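Local coordinates for protein Abbfa_003403 (Acinetobacter baumannii, PDB 4ZXH) that probably assembles a peptide product as a four-domain nonribosomal peptide synthetase, with condensation, adenylation, carrier and thioesterase domains, at residues 619-624 / 636-641; 1084-1089 / 1305-1310. All blocks are in the same frame, centred on the assembly; numbering follows the deposited sequence.

How the contacts relate
The two contacts belong to different catalytic domains of one chain: contact 1 to the adenylation domain, contact 2 to the thioesterase domain. They lie on opposite sides of the chain's centre, with their own centres about 83 Å apart and their nearest atoms about 64 Å apart. Contact 1 closes before contact 2 opens along the sequence. Contact 1 pairs the strands of a hairpin whose turn corresponds to the phosphate-binding loop of adenylating enzymes; contact 2 sets the end of a short helix and the following loop against the last helix of the chain, in an alpha/beta-hydrolase fold, beside the carrier domain. The phosphopantetheine that the carrier bears extends instead into the condensation domain.

Contact 1 of 2, residues 619-624 / 636-641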
ATOM      1  N   GLY A 619      43.867 -30.074  14.482  1.00 41.93           N
ATOM      2  CA  GLY A 619      44.562 -29.718  13.250  1.00 38.37           C
ATOM      3  C   GLY A 619      44.218 -28.281  12.878  1.00 39.46           C
ATOM      4  O   GLY A 619      43.640 -27.551  13.696  1.00 37.32           O
ATOM      5  N   ASP A 620      44.566 -27.866  11.660  1.00 38.60           N
ATOM      6  CA  ASP A 620      44.249 -26.509  11.201  1.00 34.83           C
ATOM      7  C   ASP A 620      42.767 -26.343  10.820  1.00 37.66           C
ATOM      8  O   ASP A 620      42.127 -25.362  11.203  1.00 41.80           O
ATOM      9  CB  ASP A 620      45.122 -26.125  10.007  1.00 37.81           C
ATOM     10  CG  ASP A 620      46.566 -25.833  10.397  1.00 56.17           C
ATOM     11  OD1 ASP A 620      46.810 -25.399  11.548  1.00 59.70           O
ATOM     12  OD2 ASP A 620      47.457 -26.042   9.540  1.00 62.09           O
ATOM     13  N   ILE A 621      42.236 -27.299  10.063  1.00 33.70           N
ATOM     14  CA  ILE A 621      40.867 -27.239   9.562  1.00 39.01           C
ATOM     15  C   ILE A 621      39.902 -27.990  10.488  1.00 40.70           C
ATOM     16  O   ILE A 621      40.154 -29.140  10.865  1.00 39.75           O
ATOM     17  CB  ILE A 621      40.769 -27.830   8.132  1.00 32.21           C
ATOM     18  CG1 ILE A 621      41.791 -27.178   7.209  1.00 33.37           C
ATOM     19  CG2 ILE A 621      39.395 -27.628   7.551  1.00 30.15           C
ATOM     20  CD1 ILE A 621      41.547 -25.710   6.992  1.00 31.94           C
ATOM     21  N   ALA A 622      38.795 -27.346  10.850  1.00 32.41           N
ATOM     22  CA  ALA A 622      37.847 -27.983  11.758  1.00 35.58           C
ATOM     23  C   ALA A 622      36.733 -28.746  11.033  1.00 29.87           C
ATOM     24  O   ALA A 622      36.362 -29.842  11.444  1.00 27.55           O
ATOM     25  CB  ALA A 622      37.251 -26.964  12.677  1.00 39.15           C
ATOM     26  N   TYR A 623      36.188 -28.170   9.971  1.00 24.93           N
ATOM     27  CA  TYR A 623      35.199 -28.892   9.200  1.00 26.31           C
ATOM     28  C   TYR A 623      35.025 -28.324   7.812  1.00 22.90           C
ATOM     29  O   TYR A 623      35.493 -27.229   7.512  1.00 25.57           O
ATOM     30  CB  TYR A 623      33.850 -28.906   9.929  1.00 26.40           C
ATOM     31  CG  TYR A 623      33.277 -27.548  10.283  1.00 30.26           C
ATOM     32  CD1 TYR A 623      32.702 -26.730   9.306  1.00 35.23           C
ATOM     33  CD2 TYR A 623      33.254 -27.101  11.600  1.00 25.83           C
ATOM     34  CE1 TYR A 623      32.153 -25.501   9.629  1.00 27.50           C
ATOM     35  CE2 TYR A 623      32.703 -25.858  11.927  1.00 25.22           C
ATOM     36  CZ  TYR A 623      32.161 -25.074  10.937  1.00 25.63           C
ATOM     37  OH  TYR A 623      31.612 -23.860  11.245  1.00 40.65           O
ATOM     38  N   VAL A 624      34.355 -29.092   6.968  1.00 25.68           N
ATOM     39  CA  VAL A 624      33.964 -28.646   5.642  1.00 28.76           C
ATOM     40  C   VAL A 624      32.460 -28.750   5.586  1.00 29.57           C
ATOM     41  O   VAL A 624      31.915 -29.843   5.490  1.00 36.61           O
ATOM     42  CB  VAL A 624      34.590 -29.500   4.527  1.00 29.56           C
ATOM     43  CG1 VAL A 624      34.275 -28.905   3.174  1.00 27.76           C
ATOM     44  CG2 VAL A 624      36.089 -29.608   4.728  1.00 33.03           C
ATOM     45  N   GLY A 636      31.935 -26.632  -0.445  1.00 26.81           N
ATOM     46  CA  GLY A 636      32.324 -26.974   0.902  1.00 23.99           C
ATOM     47  C   GLY A 636      33.089 -25.839   1.524  1.00 32.10           C
ATOM     48  O   GLY A 636      34.149 -25.470   1.032  1.00 39.20           O
ATOM     49  N   VAL A 637      32.562 -25.290   2.610  1.00 29.36           N
ATOM     50  CA  VAL A 637      33.206 -24.172   3.263  1.00 21.81           C
ATOM     51  C   VAL A 637      34.137 -24.698   4.334  1.00 33.76           C
ATOM     52  O   VAL A 637      33.691 -25.299   5.309  1.00 35.91           O
ATOM     53  CB  VAL A 637      32.168 -23.205   3.887  1.00 30.02           C
ATOM     54  CG1 VAL A 637      32.868 -22.056   4.631  1.00 24.78           C
ATOM     55  CG2 VAL A 637      31.231 -22.662   2.818  1.00 21.92           C
ATOM     56  N   ARG A 638      35.437 -24.493   4.150  1.00 32.44           N
ATOM     57  CA  ARG A 638      36.420 -24.992   5.108  1.00 27.71           C
ATOM     58  C   ARG A 638      36.661 -23.973   6.196  1.00 24.22           C
ATOM     59  O   ARG A 638      37.135 -22.871   5.939  1.00 27.15           O
ATOM     60  CB  ARG A 638      37.743 -25.336   4.420  1.00 33.86           C
ATOM     61  CG  ARG A 638      37.694 -26.580   3.567  1.00 32.33           C
ATOM     62  CD  ARG A 638      38.895 -26.623   2.653  1.00 33.92           C
ATOM     63  NE  ARG A 638      40.110 -27.078   3.308  1.00 42.89           N
ATOM     64  CZ  ARG A 638      41.335 -26.728   2.937  1.00 46.41           C
ATOM     65  NH1 ARG A 638      41.518 -25.866   1.944  1.00 43.71           N
ATOM     66  NH2 ARG A 638      42.381 -27.220   3.586  1.00 52.16           N
ATOM     67  N   ILE A 639      36.344 -24.356   7.420  1.00 28.68           N
ATOM     68  CA  ILE A 639      36.456 -23.457   8.553  1.00 24.46           C
ATOM     69  C   ILE A 639      37.606 -23.917   9.423  1.00 33.62           C
ATOM     70  O   ILE A 639      37.741 -25.122   9.705  1.00 36.96           O
ATOM     71  CB  ILE A 639      35.133 -23.413   9.359  1.00 21.79           C
ATOM     72  CG1 ILE A 639      34.018 -22.881   8.476  1.00 21.36           C
ATOM     73  CG2 ILE A 639      35.272 -22.531  10.590  1.00 24.79           C
ATOM     74  CD1 ILE A 639      34.250 -21.433   8.027  1.00 22.06           C
ATOM     75  N   GLY A 640      38.447 -22.956   9.815  1.00 36.47           N
ATOM     76  CA  GLY A 640      39.614 -23.206  10.646  1.00 24.12           C
ATOM     77  C   GLY A 640      39.279 -23.059  12.114  1.00 31.95           C
ATOM     78  O   GLY A 640      38.240 -22.503  12.480  1.00 34.82           O
ATOM     79  N   HIS A 641      40.142 -23.567  12.976  1.00 33.14           N
ATOM     80  CA  HIS A 641      39.825 -23.532  14.394  1.00 34.05           C
ATOM     81  C   HIS A 641      39.956 -22.143  15.016  1.00 38.39           C
ATOM     82  O   HIS A 641      39.215 -21.830  15.948  1.00 41.75           O
ATOM     83  CB  HIS A 641      40.680 -24.541  15.157  1.00 33.63           C
ATOM     84  CG  HIS A 641      40.061 -25.904  15.234  1.00 38.85           C
ATOM     85  ND1 HIS A 641      40.641 -27.022  14.671  1.00 43.70           N
ATOM     86  CD2 HIS A 641      38.901 -26.324  15.798  1.00 36.29           C
ATOM     87  CE1 HIS A 641      39.869 -28.072  14.892  1.00 47.11           C
ATOM     88  NE2 HIS A 641      38.803 -27.673  15.565  1.00 42.40           N
TER
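Ala622 lays its methyl over one face of the His641 imidazole, CB lying 3.5 Å from the ring centroid in a CH-pi contact. At the ring's edge, His641 ND1 donates to Gly619 O (3.2 Å), with the acceptor near the ring plane but the donor above the carbonyl plane. His641 N also binds Asp620 O, so the histidine is held at backbone and ring. Tyr623 and Ile639 run side by side on one face of the hairpin. With CG lodged between the backbone N and the carbonyl carbon (chi1 56°), the tyrosine ring leans over its neighbour, and Ile639 CB sits 4.0 Å from the ring centroid. On the other face Val624 CG2 touches Arg638 CG at 3.6 Å. A bend at chi3 (79°) brings the guanidinium slantwise across Ile621, with Arg638 NH2 3.7 Å from Ile621 CG1, while Arg638 NH1 forms a salt bridge with Asp822. Beneath these groups is a classic beta bulge: Ile639 O accepts from Ala622 N (2.7 Å) and, weakly, from Tyr623 N. The glycine- and serine-rich turn joining the strands matches the loop that contacts ATP phosphates in related adenylating enzymes. Gly640 occupies the N-cap of helix 641-655, whose Ile644 packs against Ala622, Tyr623 and Ile639; strand 822-823 borders strand 635-640, and Tyr558 of strand 557-560 hydrogen-bonds the backbone of Ala622 and Val624.

Contact 2 of 2, residues 1084-1089 / 1305-1310; sequences SRHLNP and NVVAVA
The backbone of 1084-1089, coming off helix 1081-1086, passes close to helix 1303-1316, with 5.2 Å between Leu1087 CA and Ala1310 CA and 5.9 Å between His1086 CA and Val1307 CA. The His1086 imidazole carries much of the contact. The CG2 methyl of Val1307 sits over the centre of the ring in a CH-pi contact, 3.7 Å from the His1086 centroid and 6° off the ring normal, the two side chains crossing at about a right angle. The opposite face has CB of the preceding Arg1085 more loosely above its rim. Val1306 reaches the same imidazole obliquely, its CG1 3.9 Å from His1086 CD2. Keeping CG beside the backbone N and anti to the carbonyl carbon (chi1 -49°) turns the histidine ring across Val1306 and Val1307, and Glu1082 OE2 hydrogen-bonds NE2, which further limits its rotation. Because Glu1082 also forms a salt bridge with Arg1085 NH1, any tendency to stabilise a charged imidazole would be shared. In the alpha/beta-hydrolase fold of the thioesterase domain, helix 1081-1086 lies on the connection between the parallel strands 1067-1070 and 1093-1096, and helix 1303-1316 is the last helix of the chain; the contact thus joins early and late parts of the domain. Here Ala1310 provides a small, close surface: its CB lies 3.5 Å from His1086 O and 3.8 Å from His1086 CB. Leu1087 adds its CD2 methyl, 3.8 Å from Ala1310 CB, and its side chain also touches Ile1313 and Leu1093. Just beyond, Asp1314 accepts a hydrogen bond from Asn1088 N, while Arg1085 forms a second salt bridge with Glu987 on helix 977-990 of the carrier domain.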
ATOM      1  N   SER A1084     -31.973  -1.135 -22.452  1.00 19.56           N
ATOM      2  CA  SER A1084     -31.690   0.291 -22.457  1.00 24.46           C
ATOM      3  C   SER A1084     -30.401   0.599 -23.239  1.00 30.51           C
ATOM      4  O   SER A1084     -30.259   1.690 -23.795  1.00 30.13           O
ATOM      5  CB  SER A1084     -31.583   0.813 -21.031  1.00 25.68           C
ATOM      6  OG  SER A1084     -30.238   0.756 -20.570  1.00 45.97           O
ATOM      7  N   ARG A1085     -29.476  -0.360 -23.296  1.00 24.61           N
ATOM      8  CA  ARG A1085     -28.190  -0.122 -23.945  1.00 24.04           C
ATOM      9  C   ARG A1085     -28.349  -0.012 -25.457  1.00 28.28           C
ATOM     10  O   ARG A1085     -27.494   0.534 -26.126  1.00 36.10           O
ATOM     11  CB  ARG A1085     -27.181  -1.224 -23.582  1.00 18.97           C
ATOM     12  CG  ARG A1085     -26.936  -1.331 -22.067  1.00 18.17           C
ATOM     13  CD  ARG A1085     -25.858  -2.306 -21.670  1.00 17.95           C
ATOM     14  NE  ARG A1085     -25.666  -2.295 -20.212  1.00 27.88           N
ATOM     15  CZ  ARG A1085     -26.036  -3.272 -19.374  1.00 28.55           C
ATOM     16  NH1 ARG A1085     -26.626  -4.369 -19.825  1.00 21.19           N
ATOM     17  NH2 ARG A1085     -25.820  -3.155 -18.072  1.00 39.19           N
ATOM     18  N   HIS A1086     -29.466  -0.486 -25.994  1.00 27.75           N
ATOM     19  CA  HIS A1086     -29.654  -0.463 -27.439  1.00 23.55           C
ATOM     20  C   HIS A1086     -30.776   0.440 -27.895  1.00 27.81           C
ATOM     21  O   HIS A1086     -31.004   0.571 -29.097  1.00 26.93           O
ATOM     22  CB  HIS A1086     -29.908  -1.880 -27.951  1.00 31.33           C
ATOM     23  CG  HIS A1086     -28.912  -2.870 -27.447  1.00 33.13           C
ATOM     24  ND1 HIS A1086     -27.631  -2.952 -27.947  1.00 33.28           N
ATOM     25  CD2 HIS A1086     -28.990  -3.785 -26.454  1.00 29.25           C
ATOM     26  CE1 HIS A1086     -26.965  -3.886 -27.292  1.00 30.73           C
ATOM     27  NE2 HIS A1086     -27.769  -4.407 -26.382  1.00 30.19           N
ATOM     28  N   LEU A1087     -31.495   1.045 -26.949  1.00 31.90           N
ATOM     29  CA  LEU A1087     -32.483   2.045 -27.317  1.00 26.56           C
ATOM     30  C   LEU A1087     -31.779   3.340 -27.728  1.00 28.48           C
ATOM     31  O   LEU A1087     -30.657   3.636 -27.301  1.00 35.55           O
ATOM     32  CB  LEU A1087     -33.480   2.290 -26.185  1.00 22.35           C
ATOM     33  CG  LEU A1087     -34.621   1.257 -26.101  1.00 30.17           C
ATOM     34  CD1 LEU A1087     -35.508   1.445 -24.867  1.00 23.20           C
ATOM     35  CD2 LEU A1087     -35.479   1.243 -27.348  1.00 22.69           C
ATOM     36  N   ASN A1088     -32.433   4.070 -28.618  1.00 31.91           N
ATOM     37  CA  ASN A1088     -31.982   5.385 -29.052  1.00 33.23           C
ATOM     38  C   ASN A1088     -31.680   6.250 -27.834  1.00 34.14           C
ATOM     39  O   ASN A1088     -32.563   6.554 -27.048  1.00 39.19           O
ATOM     40  CB  ASN A1088     -33.057   6.010 -29.945  1.00 37.38           C
ATOM     41  CG  ASN A1088     -32.722   7.407 -30.407  1.00 38.06           C
ATOM     42  OD1 ASN A1088     -31.761   8.024 -29.949  1.00 47.38           O
ATOM     43  ND2 ASN A1088     -33.543   7.928 -31.314  1.00 34.54           N
ATOM     44  N   PRO A1089     -30.412   6.635 -27.664  1.00 36.13           N
ATOM     45  CA  PRO A1089     -29.973   7.371 -26.467  1.00 37.18           C
ATOM     46  C   PRO A1089     -30.634   8.753 -26.257  1.00 39.67           C
ATOM     47  O   PRO A1089     -30.429   9.350 -25.200  1.00 38.51           O
ATOM     48  CB  PRO A1089     -28.465   7.528 -26.695  1.00 33.16           C
ATOM     49  CG  PRO A1089     -28.270   7.340 -28.186  1.00 32.11           C
ATOM     50  CD  PRO A1089     -29.295   6.332 -28.575  1.00 33.43           C
ATOM     51  N   ASN A1305     -30.852 -11.226 -28.334  1.00 22.76           N
ATOM     52  CA  ASN A1305     -32.175 -11.040 -28.906  1.00 19.96           C
ATOM     53  C   ASN A1305     -32.785  -9.677 -28.640  1.00 19.50           C
ATOM     54  O   ASN A1305     -33.719  -9.261 -29.327  1.00 20.12           O
ATOM     55  CB  ASN A1305     -33.136 -12.115 -28.400  1.00 19.51           C
ATOM     56  CG  ASN A1305     -32.580 -13.513 -28.546  1.00 31.44           C
ATOM     57  OD1 ASN A1305     -32.350 -14.008 -29.661  1.00 36.36           O
ATOM     58  ND2 ASN A1305     -32.375 -14.172 -27.416  1.00 32.19           N
ATOM     59  N   VAL A1306     -32.274  -8.961 -27.658  1.00 18.64           N
ATOM     60  CA  VAL A1306     -32.988  -7.769 -27.240  1.00 27.56           C
ATOM     61  C   VAL A1306     -32.660  -6.569 -28.137  1.00 28.72           C
ATOM     62  O   VAL A1306     -33.395  -5.588 -28.165  1.00 34.45           O
ATOM     63  CB  VAL A1306     -32.707  -7.444 -25.755  1.00 19.60           C
ATOM     64  CG1 VAL A1306     -31.384  -6.702 -25.591  1.00 17.28           C
ATOM     65  CG2 VAL A1306     -33.871  -6.657 -25.174  1.00 21.09           C
ATOM     66  N   VAL A1307     -31.581  -6.649 -28.900  1.00 24.13           N
ATOM     67  CA  VAL A1307     -31.289  -5.576 -29.844  1.00 29.09           C
ATOM     68  C   VAL A1307     -32.419  -5.398 -30.848  1.00 28.25           C
ATOM     69  O   VAL A1307     -32.837  -4.274 -31.118  1.00 34.76           O
ATOM     70  CB  VAL A1307     -29.979  -5.820 -30.621  1.00 31.24           C
ATOM     71  CG1 VAL A1307     -29.663  -4.603 -31.491  1.00 23.86           C
ATOM     72  CG2 VAL A1307     -28.833  -6.129 -29.657  1.00 21.67           C
ATOM     73  N   ALA A1308     -32.909  -6.504 -31.401  1.00 30.44           N
ATOM     74  CA  ALA A1308     -33.993  -6.453 -32.374  1.00 23.89           C
ATOM     75  C   ALA A1308     -35.263  -5.909 -31.717  1.00 31.22           C
ATOM     76  O   ALA A1308     -36.103  -5.289 -32.368  1.00 37.69           O
ATOM     77  CB  ALA A1308     -34.235  -7.822 -32.976  1.00 24.42           C
ATOM     78  N   VAL A1309     -35.384  -6.109 -30.414  1.00 26.70           N
ATOM     79  CA  VAL A1309     -36.519  -5.560 -29.673  1.00 25.93           C
ATOM     80  C   VAL A1309     -36.440  -4.040 -29.599  1.00 22.78           C
ATOM     81  O   VAL A1309     -37.416  -3.351 -29.885  1.00 26.84           O
ATOM     82  CB  VAL A1309     -36.586  -6.135 -28.251  1.00 23.19           C
ATOM     83  CG1 VAL A1309     -37.681  -5.456 -27.467  1.00 19.44           C
ATOM     84  CG2 VAL A1309     -36.787  -7.637 -28.313  1.00 19.46           C
ATOM     85  N   ALA A1310     -35.274  -3.527 -29.218  1.00 24.79           N
ATOM     86  CA  ALA A1310     -35.040  -2.084 -29.162  1.00 27.25           C
ATOM     87  C   ALA A1310     -35.325  -1.439 -30.499  1.00 28.82           C
ATOM     88  O   ALA A1310     -36.015  -0.412 -30.565  1.00 24.70           O
ATOM     89  CB  ALA A1310     -33.599  -1.771 -28.731  1.00 21.67           C
TER